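Local coordinates for FrnE protein (Deinococcus radiodurans, PDB 5CO3), which is a DsbA-like protein of the thioredoxin superfamily that probably acts as a cytoplasmic disulfide oxidoreductase or isomerase, making, breaking or shuffling disulfides by thiol-disulfide exchange, at residues W24-I27 with G28-F32; A205-P208 with E209-L212; Y172-A175 with V176-E180. All coordinates share one frame; numbering follows the deposited sequence.

Interactions 1 and 2 adjoin: their centres lie about 10 Å apart, and the NH1 of R31 stands 2.8 Å from the O of A205, a weak hydrogen bond. Residues 24-32 form the start of the helix that carries C25 of the CxxC pair, and 205-212 is the turn into helix 208-222, which packs against that same helix through P208 and L211. Interaction 3, at the start of helix 173-186, is remote from both. Its centre is about 22 Å from that of interaction 1 and about 28 Å from that of interaction 2, and interactions 2 and 3 fall on opposite sides of the chain's centre. C25 belongs to interaction 1, and interaction 2 borders its helix.

Interaction 1: W24-I27 with G28-F32; sequences WCYI and GKRRF
I27 and R31 run side by side and point the same way, one helical turn apart. The CG2 branch of I27 lies over one face of the R31 guanidinium, off towards its rim, and comes within 3.5 Å of NE. CG2 gets there because it stands anti to the backbone N of I27, while CG1 turns back and sets CD1 over a face of the W24 indole. R31 meets it with a chain extended from CG to NE; its NE pairs with E95.

Y26 and R30 also lie side by side and point the same way, but their flat groups are steeply turned: in the R30 conformer described, one of two deposited, the ring and guanidinium planes stand 76° apart. The OH of Y26 and the NH2 of R30 are 3.8 Å from each other and meet through E130, whose OE2 accepts a hydrogen bond from the OH of Y26 and forms a salt bridge with the NH2 of R30; the NH1 of R30 bonds to the O of E95. This is the first part of helix 23-38 in the beta-alpha-beta unit of the thioredoxin fold, where a CxxC pair, C22 and C25, sits at the helix start. The N of G28 reaches the O of W24 at 2.7 Å, and the N of K29 reaches the O of C25 at 2.9 Å. R30 N to Y26 O and R31 N to I27 O continue the i to i+4 ladder. K29, its chain bent only at the last torsion (chi4 -69°), carries NZ to the carboxylates of E33, E130 and D126, while the side chain of C25 packs on S18 and V191.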
loop_
_atom_site.group_PDB
_atom_site.type_symbol
_atom_site.label_atom_id
_atom_site.label_comp_id
_atom_site.label_asym_id
_atom_site.label_seq_id
_atom_site.Cartn_x
_atom_site.Cartn_y
_atom_site.Cartn_z
ATOM N N TRP A 24 5.127 -7.069 4.107
ATOM C CA TRP A 24 4.119 -6.776 5.124
ATOM C C TRP A 24 3.008 -5.924 4.528
ATOM O O TRP A 24 1.881 -5.936 5.014
ATOM C CB TRP A 24 4.739 -6.104 6.346
ATOM C CG TRP A 24 5.487 -7.085 7.187
ATOM C CD1 TRP A 24 6.840 -7.197 7.311
ATOM C CD2 TRP A 24 4.922 -8.124 7.999
ATOM N NE1 TRP A 24 7.155 -8.235 8.150
ATOM C CE2 TRP A 24 5.995 -8.818 8.595
ATOM C CE3 TRP A 24 3.611 -8.529 8.288
ATOM C CZ2 TRP A 24 5.803 -9.895 9.460
ATOM C CZ3 TRP A 24 3.422 -9.601 9.151
ATOM C CH2 TRP A 24 4.511 -10.270 9.726
ATOM N N CYS A 25 3.307 -5.215 3.442
ATOM C CA CYS A 25 2.273 -4.406 2.808
ATOM C C CYS A 25 1.214 -5.262 2.124
ATOM O O CYS A 25 0.041 -4.895 2.100
ATOM C CB CYS A 25 2.906 -3.425 1.813
ATOM S SG CYS A 25 3.730 -2.054 2.629
ATOM N N TYR A 26 1.617 -6.388 1.541
ATOM C CA TYR A 26 0.647 -7.270 0.914
ATOM C C TYR A 26 -0.206 -7.919 2.014
ATOM O O TYR A 26 -1.435 -7.948 1.925
ATOM C CB TYR A 26 1.350 -8.323 0.064
ATOM C CG TYR A 26 0.569 -8.829 -1.117
ATOM C CD1 TYR A 26 -0.782 -8.507 -1.305
ATOM C CD2 TYR A 26 1.193 -9.627 -2.073
ATOM C CE1 TYR A 26 -1.488 -8.993 -2.401
ATOM C CE2 TYR A 26 0.503 -10.107 -3.160
ATOM C CZ TYR A 26 -0.820 -9.797 -3.327
ATOM O OH TYR A 26 -1.490 -10.287 -4.418
ATOM N N ILE A 27 0.463 -8.415 3.053
ATOM C CA ILE A 27 -0.226 -8.945 4.234
ATOM C C ILE A 27 -1.207 -7.916 4.805
ATOM O O ILE A 27 -2.365 -8.245 5.101
ATOM C CB ILE A 27 0.781 -9.372 5.313
ATOM C CG1 ILE A 27 1.464 -10.670 4.873
ATOM C CG2 ILE A 27 0.087 -9.545 6.696
ATOM C CD1 ILE A 27 2.814 -10.959 5.556
ATOM N N GLY A 28 -0.751 -6.669 4.925
ATOM C CA GLY A 28 -1.586 -5.606 5.461
ATOM C C GLY A 28 -2.767 -5.265 4.575
ATOM O O GLY A 28 -3.845 -4.885 5.057
ATOM N N LYS A 29 -2.564 -5.381 3.264
ATOM C CA LYS A 29 -3.641 -5.131 2.322
ATOM C C LYS A 29 -4.742 -6.174 2.516
ATOM O O LYS A 29 -5.934 -5.834 2.522
ATOM C CB LYS A 29 -3.122 -5.145 0.883
ATOM C CG LYS A 29 -4.163 -4.813 -0.197
ATOM C CD LYS A 29 -3.505 -4.753 -1.591
ATOM C CE LYS A 29 -4.412 -4.114 -2.629
ATOM N NZ LYS A 29 -5.592 -4.970 -2.951
ATOM N N ARG A 30 -4.348 -7.432 2.687
ATOM C CA ARG A 30 -5.332 -8.493 2.932
ATOM C C ARG A 30 -6.058 -8.290 4.262
ATOM O O ARG A 30 -7.287 -8.447 4.351
ATOM C CB ARG A 30 -4.670 -9.874 2.902
ATOM C CG ARG A 30 -4.310 -10.363 1.486
ATOM C CD ARG A 30 -5.571 -10.676 0.673
ATOM N NE ARG A 30 -5.272 -10.676 -0.757
ATOM C CZ ARG A 30 -4.949 -11.758 -1.460
ATOM N NH1 ARG A 30 -4.908 -12.947 -0.880
ATOM N NH2 ARG A 30 -4.668 -11.653 -2.753
ATOM N N ARG A 31 -5.313 -7.935 5.303
ATOM C CA ARG A 31 -5.940 -7.752 6.618
ATOM C C ARG A 31 -6.888 -6.566 6.608
ATOM O O ARG A 31 -7.958 -6.630 7.220
ATOM C CB ARG A 31 -4.879 -7.582 7.708
ATOM C CG ARG A 31 -4.055 -8.848 7.901
ATOM C CD ARG A 31 -3.012 -8.714 8.976
ATOM N NE ARG A 31 -2.329 -9.985 9.185
ATOM C CZ ARG A 31 -1.396 -10.184 10.111
ATOM N NH1 ARG A 31 -1.036 -9.194 10.913
ATOM N NH2 ARG A 31 -0.826 -11.372 10.236
ATOM N N PHE A 32 -6.522 -5.501 5.896
ATOM C CA PHE A 32 -7.421 -4.366 5.752
ATOM C C PHE A 32 -8.679 -4.767 4.966
ATOM O O PHE A 32 -9.794 -4.352 5.300
ATOM C CB PHE A 32 -6.725 -3.186 5.062
ATOM C CG PHE A 32 -7.667 -2.047 4.755
ATOM C CD1 PHE A 32 -8.108 -1.211 5.767
ATOM C CD2 PHE A 32 -8.134 -1.839 3.467
ATOM C CE1 PHE A 32 -8.995 -0.173 5.500
ATOM C CE2 PHE A 32 -9.017 -0.808 3.191
ATOM C CZ PHE A 32 -9.451 0.030 4.212
#

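Interaction 2: A205-P208 with E209-L212; sequences AQAP and ETLL
One water ties the loop side chain of Q206 to the first turn of the helix. It donates to the OE1 of Q206 at 2.6 Å, lies an equal distance from the OG1 of T210, and takes a long, weak bond from the N of A207. The two side chains cross obliquely, and the CG2 of T210 sits 3.4 Å from the same OE1, so the amide oxygen meets a methyl directly and the hydroxyl through water. T210 divides its branches for this: OG1 lies beside its backbone N (chi1 -61°), and CG2 points away from that nitrogen, beside the carbonyl carbon. The other end of the amide is held as well, NE2 bonding to the O of S203 just upstream.

A207 is the N-cap residue of helix 208-222. Its O receives the N of L211 at 3.2 Å and a weaker, bent bond from the N of T210. P208 follows as the first helical residue, and its O takes the N of L212 at 2.7 Å with an N-H...O angle of 167°. On the outer side E209 folds back at chi2 (80°), laying OE1 alongside the P208 ring, 3.6 Å from CD, and 3.4 Å from the CB of A207. L211 faces inward to F32 and A35, and P208 touches S34, so the turn rests on helix 23-38. Proline offers no N-H to a preceding carbonyl, which suits the first turn of a helix, and the carboxylate of E209 near that end would probably be favoured by the helix dipole.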
loop_
_atom_site.group_PDB
_atom_site.type_symbol
_atom_site.label_atom_id
_atom_site.label_comp_id
_atom_site.label_asym_id
_atom_site.label_seq_id
_atom_site.Cartn_x
_atom_site.Cartn_y
_atom_site.Cartn_z
ATOM N N ALA A 205 1.172 -3.834 9.639
ATOM C CA ALA A 205 0.101 -4.712 9.184
ATOM C C ALA A 205 -0.659 -5.309 10.360
ATOM O O ALA A 205 -0.493 -6.486 10.694
ATOM C CB ALA A 205 0.666 -5.826 8.302
ATOM N N GLN A 206 -1.500 -4.491 10.982
ATOM C CA GLN A 206 -2.209 -4.906 12.183
ATOM C C GLN A 206 -3.397 -5.818 11.887
ATOM O O GLN A 206 -3.849 -5.932 10.746
ATOM C CB GLN A 206 -2.665 -3.673 12.970
ATOM C CG GLN A 206 -1.511 -2.771 13.346
ATOM C CD GLN A 206 -1.592 -2.227 14.761
ATOM O OE1 GLN A 206 -2.355 -2.717 15.600
ATOM N NE2 GLN A 206 -0.793 -1.203 15.034
ATOM N N ALA A 207 -3.893 -6.463 12.941
ATOM C CA ALA A 207 -5.004 -7.403 12.834
ATOM C C ALA A 207 -6.232 -6.745 12.221
ATOM O O ALA A 207 -6.444 -5.544 12.397
ATOM C CB ALA A 207 -5.347 -7.979 14.217
ATOM N N PRO A 208 -7.036 -7.526 11.481
ATOM C CA PRO A 208 -8.280 -6.984 10.934
ATOM C C PRO A 208 -9.148 -6.364 12.036
ATOM O O PRO A 208 -9.731 -5.309 11.807
ATOM C CB PRO A 208 -8.967 -8.210 10.325
ATOM C CG PRO A 208 -7.876 -9.156 10.039
ATOM C CD PRO A 208 -6.822 -8.929 11.082
ATOM N N GLU A 209 -9.191 -7.001 13.207
ATOM C CA GLU A 209 -9.989 -6.507 14.330
ATOM C C GLU A 209 -9.620 -5.067 14.679
ATOM O O GLU A 209 -10.490 -4.250 14.951
ATOM C CB GLU A 209 -9.812 -7.410 15.560
ATOM C CG GLU A 209 -10.413 -8.808 15.413
ATOM C CD GLU A 209 -9.532 -9.778 14.631
ATOM O OE1 GLU A 209 -8.395 -9.410 14.259
ATOM O OE2 GLU A 209 -9.989 -10.916 14.389
ATOM N N THR A 210 -8.323 -4.775 14.665
ATOM C CA THR A 210 -7.807 -3.437 14.945
ATOM C C THR A 210 -8.232 -2.406 13.893
ATOM O O THR A 210 -8.703 -1.314 14.223
ATOM C CB THR A 210 -6.264 -3.460 15.034
ATOM O OG1 THR A 210 -5.864 -4.324 16.103
ATOM C CG2 THR A 210 -5.712 -2.070 15.287
ATOM N N LEU A 211 -8.063 -2.758 12.625
ATOM C CA LEU A 211 -8.496 -1.897 11.532
ATOM C C LEU A 211 -10.025 -1.738 11.494
ATOM O O LEU A 211 -10.527 -0.644 11.244
ATOM C CB LEU A 211 -7.968 -2.442 10.197
ATOM C CG LEU A 211 -6.456 -2.292 10.004
ATOM C CD1 LEU A 211 -5.970 -3.177 8.867
ATOM C CD2 LEU A 211 -6.098 -0.824 9.751
ATOM N N LEU A 212 -10.765 -2.816 11.768
ATOM C CA LEU A 212 -12.224 -2.730 11.877
ATOM C C LEU A 212 -12.627 -1.803 13.033
ATOM O O LEU A 212 -13.578 -1.031 12.925
ATOM C CB LEU A 212 -12.838 -4.123 12.078
ATOM C CG LEU A 212 -14.356 -4.211 12.323
ATOM C CD1 LEU A 212 -15.125 -3.616 11.158
ATOM C CD2 LEU A 212 -14.763 -5.657 12.550
HETATM O O HOH W 1 -3.351 -5.057 16.086
#

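Interaction 3: Y172-A175 with V176-E180; sequences YAQA and VRYDE
This is a side-chain and backbone contact within the first two turns of helix 173-186, partly buried against helix 110-121. Q174 and Y178, four residues apart, cover each other on the outer side. The CG of Q174 lies over the face of the Y178 ring, 4.0 Å from its centroid and 22° off the normal, a CH-pi contact. The chain of Q174 reaches the ring because CG stands anti to its backbone N (chi1 -157°) and then bends at chi2, which brings NE2 to 3.1 Å from CE1; amide and ring planes are turned 68° apart. The O of Q174 sits above the same ring and accepts the N of Y178 at 2.9 Å.

Towards the protein, the CG2 of V176 touches the O of Y172, the N-cap residue, and V176 packs on F110 and H117. R177 NH1 forms a salt bridge with the OE1 of E180 at 2.9 Å, on the syn side of the carboxylate and in the guanidinium plane; E53 is a second partner of that arginine, and F110 adds a cation-pi contact. D179 is buried, its carboxylate bonded to H50 and to the N of S51, both of the edge strand 45-51. The pattern is that of an amphipathic helix whose inner side packs on helix 110-121 and reaches the sheet of a DsbA-like thioredoxin fold through D179.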
loop_
_atom_site.group_PDB
_atom_site.type_symbol
_atom_site.label_atom_id
_atom_site.label_comp_id
_atom_site.label_asym_id
_atom_site.label_seq_id
_atom_site.Cartn_x
_atom_site.Cartn_y
_atom_site.Cartn_z
ATOM N N TYR A 172 4.272 10.817 -13.794
ATOM C CA TYR A 172 3.870 10.728 -12.387
ATOM C C TYR A 172 5.039 10.646 -11.410
ATOM O O TYR A 172 4.845 10.340 -10.229
ATOM C CB TYR A 172 2.939 9.525 -12.183
ATOM C CG TYR A 172 1.673 9.662 -12.985
ATOM C CD1 TYR A 172 0.571 10.344 -12.479
ATOM C CD2 TYR A 172 1.591 9.144 -14.271
ATOM C CE1 TYR A 172 -0.587 10.488 -13.228
ATOM C CE2 TYR A 172 0.444 9.279 -15.025
ATOM C CZ TYR A 172 -0.643 9.950 -14.501
ATOM O OH TYR A 172 -1.783 10.083 -15.258
ATOM N N ALA A 173 6.246 10.915 -11.898
ATOM C CA ALA A 173 7.430 10.889 -11.050
ATOM C C ALA A 173 7.291 11.876 -9.892
ATOM O O ALA A 173 7.610 11.552 -8.747
ATOM C CB ALA A 173 8.686 11.202 -11.876
ATOM N N GLN A 174 6.802 13.077 -10.181
ATOM C CA GLN A 174 6.676 14.081 -9.130
ATOM C C GLN A 174 5.588 13.719 -8.121
ATOM O O GLN A 174 5.755 13.922 -6.914
ATOM C CB GLN A 174 6.396 15.461 -9.725
ATOM C CG GLN A 174 6.813 16.575 -8.785
ATOM C CD GLN A 174 8.250 16.401 -8.304
ATOM O OE1 GLN A 174 9.155 16.131 -9.097
ATOM N NE2 GLN A 174 8.459 16.539 -7.001
ATOM N N ALA A 175 4.477 13.185 -8.613
ATOM C CA ALA A 175 3.394 12.770 -7.728
ATOM C C ALA A 175 3.894 11.725 -6.723
ATOM O O ALA A 175 3.480 11.717 -5.568
ATOM C CB ALA A 175 2.220 12.230 -8.533
ATOM N N VAL A 176 4.803 10.862 -7.160
ATOM C CA VAL A 176 5.334 9.819 -6.282
ATOM C C VAL A 176 6.223 10.447 -5.202
ATOM O O VAL A 176 6.123 10.101 -4.026
ATOM C CB VAL A 176 6.126 8.743 -7.088
ATOM C CG1 VAL A 176 6.945 7.839 -6.161
ATOM C CG2 VAL A 176 5.167 7.910 -7.940
ATOM N N ARG A 177 7.081 11.381 -5.609
ATOM C CA ARG A 177 7.977 12.051 -4.672
ATOM C C ARG A 177 7.193 12.858 -3.637
ATOM O O ARG A 177 7.601 12.955 -2.478
ATOM C CB ARG A 177 8.961 12.959 -5.420
ATOM C CG ARG A 177 9.958 12.192 -6.271
ATOM C CD ARG A 177 10.899 11.363 -5.416
ATOM N NE ARG A 177 11.907 10.705 -6.241
ATOM C CZ ARG A 177 12.236 9.419 -6.157
ATOM N NH1 ARG A 177 11.643 8.625 -5.271
ATOM N NH2 ARG A 177 13.166 8.928 -6.962
ATOM N N TYR A 178 6.061 13.422 -4.053
ATOM C CA TYR A 178 5.239 14.206 -3.140
ATOM C C TYR A 178 4.613 13.300 -2.089
ATOM O O TYR A 178 4.540 13.656 -0.913
ATOM C CB TYR A 178 4.161 14.979 -3.902
ATOM C CG TYR A 178 4.693 16.225 -4.586
ATOM C CD1 TYR A 178 6.006 16.644 -4.388
ATOM C CD2 TYR A 178 3.882 16.990 -5.416
ATOM C CE1 TYR A 178 6.495 17.781 -5.001
ATOM C CE2 TYR A 178 4.366 18.133 -6.036
ATOM C CZ TYR A 178 5.674 18.520 -5.824
ATOM O OH TYR A 178 6.166 19.650 -6.439
ATOM N N ASP A 179 4.174 12.125 -2.526
ATOM C CA ASP A 179 3.666 11.089 -1.624
ATOM C C ASP A 179 4.675 10.723 -0.545
ATOM O O ASP A 179 4.342 10.614 0.634
ATOM C CB ASP A 179 3.307 9.829 -2.410
ATOM C CG ASP A 179 1.840 9.734 -2.723
ATOM O OD1 ASP A 179 1.047 10.487 -2.114
ATOM O OD2 ASP A 179 1.477 8.885 -3.566
ATOM N N GLU A 180 5.914 10.521 -0.966
ATOM C CA GLU A 180 6.971 10.112 -0.058
ATOM C C GLU A 180 7.361 11.228 0.902
ATOM O O GLU A 180 7.644 10.982 2.078
ATOM C CB GLU A 180 8.178 9.640 -0.868
ATOM C CG GLU A 180 7.842 8.429 -1.721
ATOM C CD GLU A 180 8.890 8.089 -2.762
ATOM O OE1 GLU A 180 9.751 8.932 -3.077
ATOM O OE2 GLU A 180 8.839 6.964 -3.276
#